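Long-range contact in probable zinc protease PqqL (Escherichia coli, PDB 6OFT), which probably acts as a zinc-dependent metalloendopeptidase of the M16 family in the periplasm, the chain described here being its first half: residues I10-I22 against S209-L223. Numbering follows the deposited sequence.
Sequences ITGQLDNGLRYMI and SKEALALIKDNLSKL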
loop_
_atom_site.group_PDB
_atom_site.type_symbol
_atom_site.label_atom_id
_atom_site.label_comp_id
_atom_site.label_asym_id
_atom_site.label_seq_id
_atom_site.Cartn_x
_atom_site.Cartn_y
_atom_site.Cartn_z
ATOM N N ILE A 10 -6.675 -21.867 0.410
ATOM C CA ILE A 10 -5.814 -23.046 0.347
ATOM C C ILE A 10 -4.372 -22.548 0.304
ATOM O O ILE A 10 -4.024 -21.805 -0.604
ATOM C CB ILE A 10 -6.198 -23.907 -0.884
ATOM C CG1 ILE A 10 -7.629 -24.459 -0.746
ATOM C CG2 ILE A 10 -5.194 -25.030 -1.122
ATOM C CD1 ILE A 10 -8.317 -24.697 -2.047
ATOM N N THR A 11 -3.562 -22.895 1.317
ATOM C CA THR A 11 -2.156 -22.482 1.389
ATOM C C THR A 11 -1.265 -23.695 1.543
ATOM O O THR A 11 -1.684 -24.711 2.091
ATOM C CB THR A 11 -1.875 -21.471 2.528
ATOM O OG1 THR A 11 -2.269 -22.030 3.781
ATOM C CG2 THR A 11 -2.542 -20.142 2.312
ATOM N N GLY A 12 -0.029 -23.559 1.106
ATOM C CA GLY A 12 0.931 -24.644 1.198
ATOM C C GLY A 12 2.212 -24.340 0.475
ATOM O O GLY A 12 2.388 -23.250 -0.069
ATOM N N GLN A 13 3.096 -25.319 0.456
ATOM C CA GLN A 13 4.403 -25.196 -0.161
ATOM C C GLN A 13 4.717 -26.445 -0.969
ATOM O O GLN A 13 4.378 -27.560 -0.555
ATOM C CB GLN A 13 5.451 -25.035 0.951
ATOM C CG GLN A 13 6.590 -24.093 0.612
ATOM C CD GLN A 13 7.584 -23.944 1.746
ATOM O OE1 GLN A 13 7.595 -24.724 2.705
ATOM N NE2 GLN A 13 8.455 -22.935 1.654
ATOM N N LEU A 14 5.375 -26.264 -2.119
ATOM C CA LEU A 14 5.854 -27.379 -2.940
ATOM C C LEU A 14 7.175 -27.834 -2.296
ATOM O O LEU A 14 7.751 -27.055 -1.528
ATOM C CB LEU A 14 6.060 -26.911 -4.401
ATOM C CG LEU A 14 4.790 -26.492 -5.194
ATOM C CD1 LEU A 14 5.144 -26.019 -6.578
ATOM C CD2 LEU A 14 3.776 -27.627 -5.295
ATOM N N ASP A 15 7.673 -29.072 -2.587
ATOM C CA ASP A 15 8.940 -29.548 -1.988
ATOM C C ASP A 15 10.150 -28.658 -2.305
ATOM O O ASP A 15 11.098 -28.609 -1.520
ATOM C CB ASP A 15 9.249 -31.011 -2.346
ATOM C CG ASP A 15 8.308 -32.031 -1.756
ATOM O OD1 ASP A 15 7.613 -31.699 -0.769
ATOM O OD2 ASP A 15 8.260 -33.167 -2.284
ATOM N N ASN A 16 10.103 -27.934 -3.433
ATOM C CA ASN A 16 11.177 -27.006 -3.804
ATOM C C ASN A 16 11.137 -25.681 -2.995
ATOM O O ASN A 16 12.018 -24.848 -3.161
ATOM C CB ASN A 16 11.199 -26.761 -5.324
ATOM C CG ASN A 16 9.986 -26.067 -5.883
ATOM O OD1 ASN A 16 9.181 -25.475 -5.165
ATOM N ND2 ASN A 16 9.842 -26.107 -7.190
ATOM N N GLY A 17 10.127 -25.500 -2.142
ATOM C CA GLY A 17 10.005 -24.315 -1.300
ATOM C C GLY A 17 9.066 -23.227 -1.777
ATOM O O GLY A 17 8.849 -22.254 -1.043
ATOM N N LEU A 18 8.526 -23.355 -3.013
ATOM C CA LEU A 18 7.595 -22.375 -3.568
ATOM C C LEU A 18 6.281 -22.439 -2.788
ATOM O O LEU A 18 5.746 -23.526 -2.595
ATOM C CB LEU A 18 7.354 -22.615 -5.080
ATOM C CG LEU A 18 6.428 -21.592 -5.778
ATOM C CD1 LEU A 18 7.071 -21.016 -7.023
ATOM C CD2 LEU A 18 5.065 -22.213 -6.110
ATOM N N ARG A 19 5.763 -21.281 -2.355
ATOM C CA ARG A 19 4.508 -21.222 -1.616
ATOM C C ARG A 19 3.375 -20.948 -2.584
ATOM O O ARG A 19 3.599 -20.378 -3.647
ATOM C CB ARG A 19 4.553 -20.123 -0.539
ATOM C CG ARG A 19 5.371 -20.459 0.723
ATOM C CD ARG A 19 5.612 -19.195 1.551
ATOM N NE ARG A 19 6.765 -18.440 1.049
ATOM C CZ ARG A 19 7.147 -17.232 1.461
ATOM N NH1 ARG A 19 6.443 -16.582 2.382
ATOM N NH2 ARG A 19 8.228 -16.659 0.943
ATOM N N TYR A 20 2.158 -21.362 -2.233
ATOM C CA TYR A 20 0.988 -21.081 -3.071
ATOM C C TYR A 20 -0.196 -20.716 -2.215
ATOM O O TYR A 20 -0.268 -21.111 -1.048
ATOM C CB TYR A 20 0.656 -22.233 -4.036
ATOM C CG TYR A 20 0.578 -23.598 -3.380
ATOM C CD1 TYR A 20 -0.598 -24.040 -2.779
ATOM C CD2 TYR A 20 1.666 -24.462 -3.395
ATOM C CE1 TYR A 20 -0.664 -25.282 -2.144
ATOM C CE2 TYR A 20 1.600 -25.716 -2.794
ATOM C CZ TYR A 20 0.432 -26.126 -2.173
ATOM O OH TYR A 20 0.371 -27.373 -1.601
ATOM N N MET A 21 -1.112 -19.928 -2.787
ATOM C CA MET A 21 -2.340 -19.477 -2.139
ATOM C C MET A 21 -3.414 -19.540 -3.183
ATOM O O MET A 21 -3.264 -18.955 -4.260
ATOM C CB MET A 21 -2.220 -18.045 -1.594
ATOM C CG MET A 21 -1.049 -17.830 -0.676
ATOM S SD MET A 21 -1.133 -16.195 0.045
ATOM C CE MET A 21 -1.360 -16.634 1.748
ATOM N N ILE A 22 -4.457 -20.313 -2.904
ATOM C CA ILE A 22 -5.593 -20.502 -3.812
ATOM C C ILE A 22 -6.879 -20.068 -3.127
ATOM O O ILE A 22 -7.172 -20.496 -2.008
ATOM C CB ILE A 22 -5.690 -21.958 -4.345
ATOM C CG1 ILE A 22 -4.382 -22.386 -5.074
ATOM C CG2 ILE A 22 -6.943 -22.137 -5.252
ATOM C CD1 ILE A 22 -4.180 -23.866 -5.087
ATOM N N SER A 209 -10.438 -26.561 -6.373
ATOM C CA SER A 209 -9.221 -26.844 -5.593
ATOM C C SER A 209 -8.272 -27.814 -6.309
ATOM O O SER A 209 -7.085 -27.522 -6.424
ATOM C CB SER A 209 -9.576 -27.407 -4.220
ATOM O OG SER A 209 -10.590 -26.643 -3.592
ATOM N N LYS A 210 -8.807 -28.953 -6.788
ATOM C CA LYS A 210 -8.044 -30.010 -7.465
ATOM C C LYS A 210 -7.357 -29.502 -8.721
ATOM O O LYS A 210 -6.158 -29.712 -8.865
ATOM C CB LYS A 210 -8.930 -31.234 -7.748
ATOM C CG LYS A 210 -8.209 -32.428 -8.371
ATOM C CD LYS A 210 -9.231 -33.522 -8.705
ATOM C CE LYS A 210 -8.637 -34.719 -9.407
ATOM N NZ LYS A 210 -9.692 -35.693 -9.798
ATOM N N GLU A 211 -8.110 -28.825 -9.614
ATOM C CA GLU A 211 -7.573 -28.268 -10.848
ATOM C C GLU A 211 -6.514 -27.194 -10.586
ATOM O O GLU A 211 -5.478 -27.223 -11.241
ATOM C CB GLU A 211 -8.690 -27.717 -11.742
ATOM C CG GLU A 211 -8.178 -27.322 -13.122
ATOM C CD GLU A 211 -9.144 -26.633 -14.064
ATOM O OE1 GLU A 211 -10.374 -26.706 -13.850
ATOM O OE2 GLU A 211 -8.655 -26.033 -15.044
ATOM N N ALA A 212 -6.766 -26.252 -9.648
ATOM C CA ALA A 212 -5.798 -25.202 -9.312
ATOM C C ALA A 212 -4.525 -25.797 -8.703
ATOM O O ALA A 212 -3.437 -25.409 -9.110
ATOM C CB ALA A 212 -6.421 -24.177 -8.370
ATOM N N LEU A 213 -4.651 -26.765 -7.761
ATOM C CA LEU A 213 -3.475 -27.412 -7.152
ATOM C C LEU A 213 -2.663 -28.183 -8.198
ATOM O O LEU A 213 -1.434 -28.171 -8.145
ATOM C CB LEU A 213 -3.876 -28.336 -5.980
ATOM C CG LEU A 213 -4.255 -27.596 -4.691
ATOM C CD1 LEU A 213 -5.113 -28.454 -3.783
ATOM C CD2 LEU A 213 -3.015 -27.074 -3.964
ATOM N N ALA A 214 -3.357 -28.814 -9.174
ATOM C CA ALA A 214 -2.693 -29.545 -10.243
ATOM C C ALA A 214 -1.942 -28.587 -11.168
ATOM O O ALA A 214 -0.829 -28.912 -11.552
ATOM C CB ALA A 214 -3.698 -30.375 -11.031
ATOM N N LEU A 215 -2.527 -27.398 -11.499
ATOM C CA LEU A 215 -1.881 -26.383 -12.362
ATOM C C LEU A 215 -0.528 -26.006 -11.791
ATOM O O LEU A 215 0.458 -26.003 -12.512
ATOM C CB LEU A 215 -2.730 -25.095 -12.461
ATOM C CG LEU A 215 -3.708 -24.914 -13.632
ATOM C CD1 LEU A 215 -4.346 -23.537 -13.567
ATOM C CD2 LEU A 215 -3.027 -25.086 -14.995
ATOM N N ILE A 216 -0.487 -25.723 -10.474
ATOM C CA ILE A 216 0.714 -25.328 -9.736
ATOM C C ILE A 216 1.734 -26.456 -9.673
ATOM O O ILE A 216 2.887 -26.250 -10.060
ATOM C CB ILE A 216 0.342 -24.761 -8.335
ATOM C CG1 ILE A 216 -0.477 -23.461 -8.469
ATOM C CG2 ILE A 216 1.582 -24.573 -7.434
ATOM C CD1 ILE A 216 -1.269 -23.066 -7.223
ATOM N N LYS A 217 1.326 -27.640 -9.176
ATOM C CA LYS A 217 2.240 -28.777 -9.048
ATOM C C LYS A 217 2.786 -29.260 -10.401
ATOM O O LYS A 217 3.986 -29.504 -10.509
ATOM C CB LYS A 217 1.611 -29.924 -8.239
ATOM C CG LYS A 217 2.637 -30.957 -7.770
ATOM C CD LYS A 217 2.052 -32.026 -6.852
ATOM C CE LYS A 217 3.039 -33.143 -6.609
ATOM N NZ LYS A 217 3.207 -34.008 -7.813
ATOM N N ASP A 218 1.931 -29.368 -11.429
ATOM C CA ASP A 218 2.368 -29.826 -12.755
ATOM C C ASP A 218 3.367 -28.900 -13.423
ATOM O O ASP A 218 4.147 -29.358 -14.258
ATOM C CB ASP A 218 1.175 -30.007 -13.703
ATOM C CG ASP A 218 0.250 -31.169 -13.391
ATOM O OD1 ASP A 218 -0.792 -31.295 -14.072
ATOM O OD2 ASP A 218 0.559 -31.947 -12.456
ATOM N N ASN A 219 3.344 -27.601 -13.077
ATOM C CA ASN A 219 4.183 -26.632 -13.762
ATOM C C ASN A 219 5.277 -25.973 -12.939
ATOM O O ASN A 219 6.178 -25.382 -13.529
ATOM C CB ASN A 219 3.287 -25.563 -14.381
ATOM C CG ASN A 219 2.413 -26.131 -15.465
ATOM O OD1 ASN A 219 2.887 -26.484 -16.540
ATOM N ND2 ASN A 219 1.127 -26.247 -15.206
ATOM N N LEU A 220 5.224 -26.052 -11.607
ATOM C CA LEU A 220 6.212 -25.329 -10.796
ATOM C C LEU A 220 7.011 -26.195 -9.842
ATOM O O LEU A 220 7.943 -25.687 -9.216
ATOM C CB LEU A 220 5.530 -24.158 -10.024
ATOM C CG LEU A 220 4.841 -23.074 -10.889
ATOM C CD1 LEU A 220 3.970 -22.156 -10.046
ATOM C CD2 LEU A 220 5.859 -22.259 -11.699
ATOM N N SER A 221 6.668 -27.479 -9.717
ATOM C CA SER A 221 7.388 -28.363 -8.799
ATOM C C SER A 221 8.757 -28.818 -9.344
ATOM O O SER A 221 9.635 -29.178 -8.547
ATOM C CB SER A 221 6.523 -29.547 -8.362
ATOM O OG SER A 221 6.230 -30.424 -9.435
ATOM N N LYS A 222 8.963 -28.742 -10.674
ATOM C CA LYS A 222 10.244 -29.132 -11.284
ATOM C C LYS A 222 11.335 -28.043 -11.188
ATOM O O LYS A 222 12.482 -28.311 -11.570
ATOM C CB LYS A 222 10.066 -29.627 -12.727
ATOM C CG LYS A 222 9.452 -31.036 -12.794
ATOM C CD LYS A 222 9.875 -31.836 -14.042
ATOM C CE LYS A 222 9.022 -31.597 -15.272
ATOM N NZ LYS A 222 7.648 -32.155 -15.127
ATOM N N LEU A 223 10.998 -26.832 -10.670
ATOM C CA LEU A 223 11.991 -25.761 -10.485
ATOM C C LEU A 223 13.010 -26.248 -9.437
ATOM O O LEU A 223 12.579 -26.737 -8.386
ATOM C CB LEU A 223 11.359 -24.437 -9.986
ATOM C CG LEU A 223 10.351 -23.706 -10.881
ATOM C CD1 LEU A 223 9.631 -22.623 -10.093
ATOM C CD2 LEU A 223 11.013 -23.096 -12.101
HETATM O O HOH W 1 8.894 -29.299 -5.893
#
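An edge beta hairpin of the six-stranded mixed sheet, strands 10-13 and 19-22, packs on helix 209-220, consistent with the alpha/beta fold of M16 peptidases. The helix runs nearly antiparallel to strand 19-22, at 156°, with the axes 9.7 Å apart. Ile22, Tyr20 and Leu14 meet the helix face formed by Ala212, Leu213, Ile216 and Leu220. Ile22 and Ile216 meet tip to tip, CD1 to CD1 at 3.7 Å. The Tyr20 and Leu213 side chains cross at about a right angle, with Tyr20 CE1 3.5 Å from Leu213 CD2. The Tyr20 chi1 of 50° swings the ring back over strand 10-13, where Gly12 O lies over the centre of one face. Away from the hairpin, Leu215 packs on Met114 of the neighbouring helix 107-122.

The type I hairpin turn from Leu14 to Gly17 is tied by buried Asn16 to the type I turn from Leu220 to Leu223. Asn16 ND2 donates to Leu220 O at 2.8 Å, in the carbonyl plane and on a lone pair. Asn16 ND2 also donates to Leu223 O at 3.1 Å, tilted 21° from the Leu223 carbonyl plane. An alanine here would remove the amide and is likely to leave both carbonyls without this donor. Asn16 OD1 accepts from Leu18 N at 3.1 Å, closing an Asx turn that holds the amide in place. A water bridges the segments, donating to Ser221 O at 2.8 Å and weakly accepting from Asn16 N.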